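Local coordinates for YfkN protein (Bacillus subtilis subsp. subtilis, PDB 3GVE) that belongs to the calcineurin-like phosphoesterase family of metal-dependent proteins and carries a manganese ion and a magnesium ion side by side, at residues 232-235 with 236-239; 269-273 with 274-278; 254-257 with 258-261; 44-47 with 48-51. All coordinates share one frame; numbering follows the deposited sequence.

Contact 1: residues 232-235 with 236-239; sequences VFDL and ATKT
The methyl CG2 of T237 sits over one face of the F233 ring, 4.2 Å from the ring centroid and 18° off the ring normal, a CH-pi contact displaced toward the CE2-CZ rim. In the plane of the ring, at its edge, lies the carboxylate oxygen OD1 of D234. With CG anti to the backbone N (chi1 -178°), F233 brings its ring alongside the next turn, where T237 can cross it. The hydroxyl of T237 is turned back to the helix: OG1 lies between the backbone N and the carbonyl carbon and donates to F233 O over 2.7 Å. The same carbonyl also receives a weak bond from T237 N, so one residue grips it twice. One water then donates to both D234 OD1 and T237 OG1, at 2.8 Å each.

These residues make up most of the short helix 232-238, the crossover helix of a beta-alpha-beta unit between the parallel strands 210-215 and 244-247. The regular backbone bonds A236 N to V232 O and K238 N to D234 O, 2.8 Å for the latter, hold the turn. Beyond it T239 uses its side chain, OG1 giving a 2.7 Å bond to L235 O that lies in the carbonyl plane. The chains of D234 and K238 run alongside each other, but D234 OD1 and K238 NZ stay 4.3 Å apart, too far to pair directly; Q224 takes both ends, its backbone N on OD1 and its carbonyl O on NZ. L235 packs against I192 and A196 of helix 192-205, while V232, F233 and A236 lean on I272.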
loop_
_atom_site.group_PDB
_atom_site.type_symbol
_atom_site.label_atom_id
_atom_site.label_comp_id
_atom_site.label_asym_id
_atom_site.label_seq_id
_atom_site.Cartn_x
_atom_site.Cartn_y
_atom_site.Cartn_z
ATOM N N VAL A 232 -13.390 -14.398 -11.289
ATOM C CA VAL A 232 -14.656 -14.702 -10.614
ATOM C C VAL A 232 -15.868 -14.800 -11.564
ATOM O O VAL A 232 -16.707 -15.661 -11.411
ATOM C CB VAL A 232 -14.945 -13.715 -9.469
ATOM C CG1 VAL A 232 -16.399 -13.889 -8.982
ATOM C CG2 VAL A 232 -13.961 -13.959 -8.311
ATOM N N PHE A 233 -15.958 -13.898 -12.531
ATOM C CA PHE A 233 -17.081 -13.953 -13.474
ATOM C C PHE A 233 -17.101 -15.303 -14.192
ATOM O O PHE A 233 -18.136 -15.888 -14.385
ATOM C CB PHE A 233 -16.988 -12.809 -14.485
ATOM C CG PHE A 233 -18.135 -12.766 -15.458
ATOM C CD1 PHE A 233 -19.291 -12.059 -15.176
ATOM C CD2 PHE A 233 -18.037 -13.427 -16.665
ATOM C CE1 PHE A 233 -20.345 -12.019 -16.107
ATOM C CE2 PHE A 233 -19.083 -13.387 -17.593
ATOM C CZ PHE A 233 -20.230 -12.681 -17.310
ATOM N N ASP A 234 -15.929 -15.768 -14.592
ATOM C CA ASP A 234 -15.800 -17.054 -15.270
ATOM C C ASP A 234 -16.067 -18.257 -14.362
ATOM O O ASP A 234 -16.684 -19.215 -14.783
ATOM C CB ASP A 234 -14.437 -17.132 -15.966
ATOM C CG ASP A 234 -14.220 -15.964 -16.916
ATOM O OD1 ASP A 234 -15.077 -15.718 -17.769
ATOM O OD2 ASP A 234 -13.234 -15.274 -16.755
ATOM N N LEU A 235 -15.612 -18.190 -13.116
ATOM C CA LEU A 235 -15.988 -19.198 -12.140
ATOM C C LEU A 235 -17.506 -19.291 -12.006
ATOM O O LEU A 235 -18.076 -20.367 -12.008
ATOM C CB LEU A 235 -15.405 -18.857 -10.778
ATOM C CG LEU A 235 -14.012 -19.384 -10.501
ATOM C CD1 LEU A 235 -13.565 -18.838 -9.138
ATOM C CD2 LEU A 235 -13.972 -20.936 -10.492
ATOM N N ALA A 236 -18.159 -18.142 -11.909
ATOM C CA ALA A 236 -19.604 -18.133 -11.694
ATOM C C ALA A 236 -20.385 -18.632 -12.905
ATOM O O ALA A 236 -21.449 -19.192 -12.746
ATOM C CB ALA A 236 -20.073 -16.727 -11.308
ATOM N N THR A 237 -19.854 -18.409 -14.106
ATOM C CA THR A 237 -20.597 -18.712 -15.331
ATOM C C THR A 237 -20.204 -20.027 -16.011
ATOM O O THR A 237 -21.028 -20.622 -16.685
ATOM C CB THR A 237 -20.479 -17.564 -16.352
ATOM O OG1 THR A 237 -19.096 -17.249 -16.551
ATOM C CG2 THR A 237 -21.248 -16.308 -15.873
ATOM N N LYS A 238 -18.953 -20.455 -15.861
ATOM C CA LYS A 238 -18.436 -21.606 -16.623
ATOM C C LYS A 238 -18.381 -22.902 -15.847
ATOM O O LYS A 238 -18.107 -23.945 -16.411
ATOM C CB LYS A 238 -17.041 -21.322 -17.192
ATOM C CG LYS A 238 -16.932 -20.156 -18.158
ATOM C CD LYS A 238 -15.521 -20.114 -18.771
ATOM C CE LYS A 238 -15.334 -18.942 -19.719
ATOM N NZ LYS A 238 -13.965 -19.034 -20.337
ATOM N N THR A 239 -18.628 -22.843 -14.555
ATOM C CA THR A 239 -18.624 -24.057 -13.743
ATOM C C THR A 239 -20.026 -24.357 -13.272
ATOM O O THR A 239 -20.924 -23.571 -13.478
ATOM C CB THR A 239 -17.720 -23.930 -12.491
ATOM O OG1 THR A 239 -18.307 -22.995 -11.576
ATOM C CG2 THR A 239 -16.333 -23.491 -12.860
HETATM O O HOH W 1 -17.553 -16.496 -18.754
#

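Contact 2: residues 269-273 with 274-278; sequences KGTIN and GIPVV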
loop_
_atom_site.group_PDB
_atom_site.type_symbol
_atom_site.label_atom_id
_atom_site.label_comp_id
_atom_site.label_asym_id
_atom_site.label_seq_id
_atom_site.Cartn_x
_atom_site.Cartn_y
_atom_site.Cartn_z
ATOM N N LYS A 269 -29.080 -8.497 -4.680
ATOM C CA LYS A 269 -28.865 -9.797 -4.027
ATOM C C LYS A 269 -27.401 -10.134 -3.813
ATOM O O LYS A 269 -27.113 -11.087 -3.081
ATOM C CB LYS A 269 -29.568 -10.897 -4.786
ATOM C CG LYS A 269 -31.098 -10.674 -4.872
ATOM C CD LYS A 269 -31.703 -11.880 -5.479
ATOM C CE LYS A 269 -31.861 -13.047 -4.453
ATOM N NZ LYS A 269 -33.012 -12.970 -3.536
ATOM N N GLY A 270 -26.498 -9.390 -4.421
ATOM C CA GLY A 270 -25.068 -9.695 -4.382
ATOM C C GLY A 270 -24.733 -10.982 -5.041
ATOM O O GLY A 270 -24.014 -11.817 -4.422
ATOM N N THR A 271 -25.197 -11.219 -6.250
ATOM C CA THR A 271 -24.937 -12.465 -6.983
ATOM C C THR A 271 -24.347 -12.288 -8.373
ATOM O O THR A 271 -24.602 -11.258 -9.003
ATOM C CB THR A 271 -26.261 -13.350 -7.073
ATOM O OG1 THR A 271 -27.231 -12.589 -7.781
ATOM C CG2 THR A 271 -26.798 -13.784 -5.755
ATOM N N ILE A 272 -23.646 -13.294 -8.840
ATOM C CA ILE A 272 -23.189 -13.331 -10.217
ATOM C C ILE A 272 -23.641 -14.695 -10.734
ATOM O O ILE A 272 -23.303 -15.717 -10.164
ATOM C CB ILE A 272 -21.651 -13.167 -10.334
ATOM C CG1 ILE A 272 -21.176 -11.905 -9.595
ATOM C CG2 ILE A 272 -21.235 -13.146 -11.823
ATOM C CD1 ILE A 272 -19.670 -11.694 -9.655
ATOM N N ASN A 273 -24.429 -14.667 -11.804
ATOM C CA ASN A 273 -25.068 -15.868 -12.339
ATOM C C ASN A 273 -25.810 -16.637 -11.256
ATOM O O ASN A 273 -25.799 -17.847 -11.237
ATOM C CB ASN A 273 -24.067 -16.775 -13.059
ATOM C CG ASN A 273 -24.749 -17.866 -13.870
ATOM O OD1 ASN A 273 -25.857 -17.692 -14.357
ATOM N ND2 ASN A 273 -24.091 -18.991 -13.997
ATOM N N GLY A 274 -26.440 -15.905 -10.349
ATOM C CA GLY A 274 -27.268 -16.504 -9.323
ATOM C C GLY A 274 -26.523 -17.021 -8.115
ATOM O O GLY A 274 -27.135 -17.525 -7.218
ATOM N N ILE A 275 -25.206 -16.878 -8.101
ATOM C CA ILE A 275 -24.382 -17.350 -6.987
ATOM C C ILE A 275 -23.947 -16.159 -6.153
ATOM O O ILE A 275 -23.461 -15.197 -6.713
ATOM C CB ILE A 275 -23.132 -18.064 -7.530
ATOM C CG1 ILE A 275 -23.555 -19.299 -8.339
ATOM C CG2 ILE A 275 -22.170 -18.460 -6.406
ATOM C CD1 ILE A 275 -22.426 -19.955 -9.121
ATOM N N PRO A 276 -24.108 -16.214 -4.831
ATOM C CA PRO A 276 -23.670 -15.079 -4.010
ATOM C C PRO A 276 -22.144 -14.957 -4.026
ATOM O O PRO A 276 -21.428 -15.954 -3.956
ATOM C CB PRO A 276 -24.187 -15.429 -2.607
ATOM C CG PRO A 276 -24.327 -16.894 -2.593
ATOM C CD PRO A 276 -24.642 -17.319 -4.007
ATOM N N VAL A 277 -21.694 -13.716 -4.133
ATOM C CA VAL A 277 -20.285 -13.373 -4.182
ATOM C C VAL A 277 -20.059 -12.175 -3.279
ATOM O O VAL A 277 -20.835 -11.242 -3.293
ATOM C CB VAL A 277 -19.880 -12.948 -5.610
ATOM C CG1 VAL A 277 -18.402 -12.530 -5.661
ATOM C CG2 VAL A 277 -20.173 -14.076 -6.605
ATOM N N VAL A 278 -18.985 -12.210 -2.513
ATOM C CA VAL A 278 -18.605 -11.044 -1.722
ATOM C C VAL A 278 -17.118 -10.758 -1.888
ATOM O O VAL A 278 -16.313 -11.664 -2.020
ATOM C CB VAL A 278 -18.977 -11.204 -0.215
ATOM C CG1 VAL A 278 -20.502 -11.333 -0.067
ATOM C CG2 VAL A 278 -18.248 -12.394 0.422
HETATM O O HOH W 2 -26.899 -12.953 -10.514
#
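I275 O accepts the shortest direct hydrogen bond between the two arms, from I272 N at 2.9 Å, and T271 CA adds a CA-H...O contact to the same oxygen. The return bond, I275 N to I272 O, is 3.0 Å long and nearly straight at the hydrogen (162°), but the donor stands well above the carbonyl plane. Together the two make I272 and I275 an antiparallel hydrogen-bonded pair closing a type I' turn, with N273 and G274 both at positive phi, in a beta hairpin with a two-residue loop. One water links the turn to the first arm, accepting from G274 N at 3.0 Å and hydrogen-bonded to T271 OG1.

One step back, T271 faces P276 as a non-hydrogen-bonded pair. T271 CG2 lies 3.7 Å from P276 N, close against the other arm. G270 O then takes V277 N at 3.0 Å, with P276 CA supplying a further CA-H...O contact. G270 and T271 both face N266, a G1 beta bulge where the preceding strand pairs with this arm. Side-chain packing across the hairpin falls to I272 and V277. With CG1 of I272 anti to its carbonyl carbon (chi1 -53°), CG1 and CD1 both reach V277 CG2, CG1 at 3.8 Å.

I272 also packs on F265 of strand 265-266, and the ND2 of N273 is hydrogen-bonded to A236 O of helix 232-238. V277 packs on I245 and S247 of the parallel strand 244-247, whereas P276 meets I290 and L292 of strand 286-297, which places the hairpin between the helix and the other sheet.

Contact 3: residues 254-257 with 258-261; sequences FPSA and EYAG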
loop_
_atom_site.group_PDB
_atom_site.type_symbol
_atom_site.label_atom_id
_atom_site.label_comp_id
_atom_site.label_asym_id
_atom_site.label_seq_id
_atom_site.Cartn_x
_atom_site.Cartn_y
_atom_site.Cartn_z
ATOM N N PHE A 254 -17.504 -5.688 -3.415
ATOM C CA PHE A 254 -18.612 -6.333 -4.102
ATOM C C PHE A 254 -19.516 -6.941 -3.047
ATOM O O PHE A 254 -19.023 -7.605 -2.153
ATOM C CB PHE A 254 -18.169 -7.396 -5.118
ATOM C CG PHE A 254 -19.335 -7.900 -5.940
ATOM C CD1 PHE A 254 -19.712 -7.259 -7.102
ATOM C CD2 PHE A 254 -20.130 -8.917 -5.455
ATOM C CE1 PHE A 254 -20.822 -7.661 -7.815
ATOM C CE2 PHE A 254 -21.256 -9.338 -6.161
ATOM C CZ PHE A 254 -21.610 -8.701 -7.348
ATOM N N PRO A 255 -20.827 -6.734 -3.138
ATOM C CA PRO A 255 -21.507 -5.973 -4.190
ATOM C C PRO A 255 -21.226 -4.492 -4.146
ATOM O O PRO A 255 -20.833 -3.978 -3.144
ATOM C CB PRO A 255 -22.994 -6.238 -3.909
ATOM C CG PRO A 255 -23.069 -6.645 -2.516
ATOM C CD PRO A 255 -21.774 -7.361 -2.207
ATOM N N SER A 256 -21.419 -3.847 -5.278
ATOM C CA SER A 256 -21.416 -2.397 -5.381
ATOM C C SER A 256 -22.169 -1.981 -6.640
ATOM O O SER A 256 -22.319 -2.743 -7.587
ATOM C CB SER A 256 -20.009 -1.825 -5.382
ATOM O OG SER A 256 -19.369 -2.122 -6.573
ATOM N N ALA A 257 -22.628 -0.741 -6.603
ATOM C CA ALA A 257 -23.477 -0.148 -7.619
ATOM C C ALA A 257 -22.912 -0.109 -9.057
ATOM O O ALA A 257 -23.671 -0.093 -9.994
ATOM C CB ALA A 257 -23.873 1.239 -7.172
ATOM N N GLU A 258 -21.620 -0.086 -9.187
ATOM C CA GLU A 258 -21.002 -0.093 -10.480
ATOM C C GLU A 258 -21.462 -1.297 -11.345
ATOM O O GLU A 258 -21.499 -1.232 -12.565
ATOM C CB GLU A 258 -19.509 -0.108 -10.242
ATOM C CG GLU A 258 -18.686 -0.409 -11.398
ATOM C CD GLU A 258 -17.271 -0.574 -10.987
ATOM O OE1 GLU A 258 -16.956 -0.488 -9.770
ATOM O OE2 GLU A 258 -16.471 -0.752 -11.886
ATOM N N TYR A 259 -21.841 -2.394 -10.701
ATOM C CA TYR A 259 -22.193 -3.617 -11.435
ATOM C C TYR A 259 -23.662 -3.714 -11.841
ATOM O O TYR A 259 -24.072 -4.626 -12.528
ATOM C CB TYR A 259 -21.778 -4.854 -10.630
ATOM C CG TYR A 259 -20.293 -4.910 -10.436
ATOM C CD1 TYR A 259 -19.464 -5.429 -11.410
ATOM C CD2 TYR A 259 -19.722 -4.436 -9.277
ATOM C CE1 TYR A 259 -18.101 -5.480 -11.211
ATOM C CE2 TYR A 259 -18.367 -4.461 -9.094
ATOM C CZ TYR A 259 -17.567 -4.985 -10.047
ATOM O OH TYR A 259 -16.218 -5.023 -9.845
ATOM N N ALA A 260 -24.443 -2.741 -11.423
ATOM C CA ALA A 260 -25.879 -2.726 -11.770
ATOM C C ALA A 260 -26.026 -2.575 -13.291
ATOM O O ALA A 260 -25.472 -1.658 -13.835
ATOM C CB ALA A 260 -26.553 -1.566 -11.057
ATOM N N GLY A 261 -26.801 -3.446 -13.914
ATOM C CA GLY A 261 -26.994 -3.366 -15.345
ATOM C C GLY A 261 -26.027 -4.199 -16.174
ATOM O O GLY A 261 -26.178 -4.344 -17.382
#
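F254 turns the edge of its ring to the face of Y259 in a T-shaped pair, with centroids 5.2 Å apart and planes at 71°, beside a short 3-10 turn in the loop between strands 253-254 and 265-266 of this calcineurin-like fold. This is the tight part. F254 CD1 comes within 3.6 Å of Y259 CD2, and both rings also have partners in the fold: F254 packs on V277 and M279, and Y259 meets the ring of F265 with planes about 15° apart. F254 reaches the tyrosine because its CG is anti to the backbone N (chi1 -172°). The turn itself rests on two backbone bonds, Y259 N to S256 O at 3.2 Å and A260 N to A257 O at 3.1 Å.

Toward solvent the packing thins. A257 and A260 are exposed, A260 CB lying 3.4 Å from A257 O, and E258 packs on R340 of the second subunit, though its side chain is modelled in two conformers. Between these two sides stands S256, whose carbonyl O lies at the edge of the Y259 ring, in its plane, and whose hydroxyl OG is 3.6 Å from Y259 CD2.

Contact 4: residues 44-47 with 48-51; sequences AQLI and QKHR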
loop_
_atom_site.group_PDB
_atom_site.type_symbol
_atom_site.label_atom_id
_atom_site.label_comp_id
_atom_site.label_asym_id
_atom_site.label_seq_id
_atom_site.Cartn_x
_atom_site.Cartn_y
_atom_site.Cartn_z
ATOM N N ALA A 44 -12.985 -8.339 13.718
ATOM C CA ALA A 44 -13.423 -9.400 14.605
ATOM C C ALA A 44 -14.645 -8.995 15.436
ATOM O O ALA A 44 -15.364 -9.844 15.889
ATOM C CB ALA A 44 -12.264 -9.857 15.498
ATOM N N GLN A 45 -14.872 -7.693 15.595
ATOM C CA GLN A 45 -16.062 -7.224 16.292
ATOM C C GLN A 45 -17.289 -7.467 15.428
ATOM O O GLN A 45 -18.314 -7.840 15.946
ATOM C CB GLN A 45 -15.936 -5.744 16.687
ATOM C CG GLN A 45 -14.739 -5.431 17.591
ATOM C CD GLN A 45 -14.874 -5.973 18.992
ATOM O OE1 GLN A 45 -15.037 -7.148 19.200
ATOM N NE2 GLN A 45 -14.762 -5.084 19.969
ATOM N N LEU A 46 -17.160 -7.288 14.112
ATOM C CA LEU A 46 -18.248 -7.649 13.196
ATOM C C LEU A 46 -18.477 -9.158 13.171
ATOM O O LEU A 46 -19.597 -9.618 13.086
ATOM C CB LEU A 46 -17.976 -7.169 11.769
ATOM C CG LEU A 46 -17.862 -5.661 11.562
ATOM C CD1 LEU A 46 -17.553 -5.364 10.089
ATOM C CD2 LEU A 46 -19.136 -4.943 11.996
ATOM N N ILE A 47 -17.389 -9.915 13.229
ATOM C CA ILE A 47 -17.490 -11.377 13.236
ATOM C C ILE A 47 -18.343 -11.823 14.443
ATOM O O ILE A 47 -19.232 -12.633 14.313
ATOM C CB ILE A 47 -16.083 -12.056 13.254
ATOM C CG1 ILE A 47 -15.343 -11.797 11.922
ATOM C CG2 ILE A 47 -16.206 -13.556 13.574
ATOM C CD1 ILE A 47 -13.887 -12.211 11.893
ATOM N N GLN A 48 -18.027 -11.289 15.619
ATOM C CA GLN A 48 -18.734 -11.631 16.845
ATOM C C GLN A 48 -20.209 -11.269 16.716
ATOM O O GLN A 48 -21.074 -12.058 17.047
ATOM C CB GLN A 48 -18.131 -10.908 18.057
ATOM C CG GLN A 48 -18.783 -11.352 19.370
ATOM C CD GLN A 48 -18.170 -10.727 20.587
ATOM O OE1 GLN A 48 -16.961 -10.540 20.672
ATOM N NE2 GLN A 48 -19.010 -10.434 21.565
ATOM N N LYS A 49 -20.478 -10.081 16.208
ATOM C CA LYS A 49 -21.859 -9.655 16.043
ATOM C C LYS A 49 -22.659 -10.609 15.140
ATOM O O LYS A 49 -23.756 -11.011 15.467
ATOM C CB LYS A 49 -21.935 -8.240 15.490
ATOM C CG LYS A 49 -23.363 -7.836 15.161
ATOM C CD LYS A 49 -23.425 -6.411 14.784
ATOM C CE LYS A 49 -23.034 -6.199 13.347
ATOM N NZ LYS A 49 -23.582 -4.921 12.871
ATOM N N HIS A 50 -22.091 -10.966 13.991
ATOM C CA HIS A 50 -22.792 -11.848 13.074
ATOM C C HIS A 50 -22.960 -13.257 13.640
ATOM O O HIS A 50 -23.996 -13.867 13.465
ATOM C CB HIS A 50 -22.112 -11.814 11.707
ATOM C CG HIS A 50 -22.452 -10.595 10.928
ATOM N ND1 HIS A 50 -23.550 -10.531 10.100
ATOM C CD2 HIS A 50 -21.877 -9.374 10.890
ATOM C CE1 HIS A 50 -23.623 -9.325 9.576
ATOM N NE2 HIS A 50 -22.621 -8.602 10.040
ATOM N N ARG A 51 -21.958 -13.745 14.359
ATOM C CA ARG A 51 -22.070 -15.040 15.015
ATOM C C ARG A 51 -23.242 -15.052 16.009
ATOM O O ARG A 51 -23.909 -16.052 16.154
ATOM C CB ARG A 51 -20.760 -15.437 15.710
ATOM C CG ARG A 51 -19.730 -16.068 14.767
ATOM C CD ARG A 51 -18.458 -16.447 15.500
ATOM N NE ARG A 51 -17.723 -17.466 14.755
ATOM C CZ ARG A 51 -16.406 -17.602 14.757
ATOM N NH1 ARG A 51 -15.636 -16.770 15.430
ATOM N NH2 ARG A 51 -15.853 -18.596 14.087
#
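I47 and R51, one helical turn apart, run alongside each other in the same direction, with CG2 of I47 3.8 Å from NH1 of R51. The isoleucine holds CG2 anti to the backbone N (chi1, measured to CG1, is -67°), which turns this methyl to the arginine. R51 runs extended from CG to NE, its CB and CG each 3.5 Å from I47 O; its guanidinium goes on to L99 O through NH1.

H50 turns the edge of its ring to the preceding turn. With chi1 at -78°, CD2 comes 3.2 Å from L46 O, which lies in the ring plane at the edge. NE2 at the ring's outer end is hydrogen-bonded to E311. All this occurs along the middle of helix 40-53, a regular alpha-helix whose i to i+4 bonds include H50 N to L46 O at 3.0 Å and R51 N to I47 O at 2.9 Å. One side of the helix rests on the sheet holding strands 286-297 and 57-61: L46, I47 and H50 on L287 of the former, I47 and R51 on L59 of the latter.

Q45 and Q48 likewise share a direction, but their amide planes are 75° apart and OE1 of Q45 is 4.2 Å from OE1 of Q48. Q45 is bent at chi2, and its OE1 accepts from N321. Q48 stays extended. K49, bent at chi3, carries NZ to a salt bridge with E311.

Along the chain the contacts come in the order 4, 1, 3, 2, in series, with none nested or crossed; each spans only neighbouring residues. Contact 4 belongs to helix 40-53 against the sheet of strands 57-61 and 286-297, and lies about 20 Å from contact 1 at the nearest atoms. Contact 1 lies on the crossover helix that precedes strand 244-247. Contact 3 rounds the loop after strand 253-254, and contact 2 closes the hairpin leading into strand 275-280. Contact 2 is the meeting point: I275 CD1 packs 3.8 Å from A236 O of contact 1, and I272 CG1 meets F254 CZ of contact 3 at 3.9 Å.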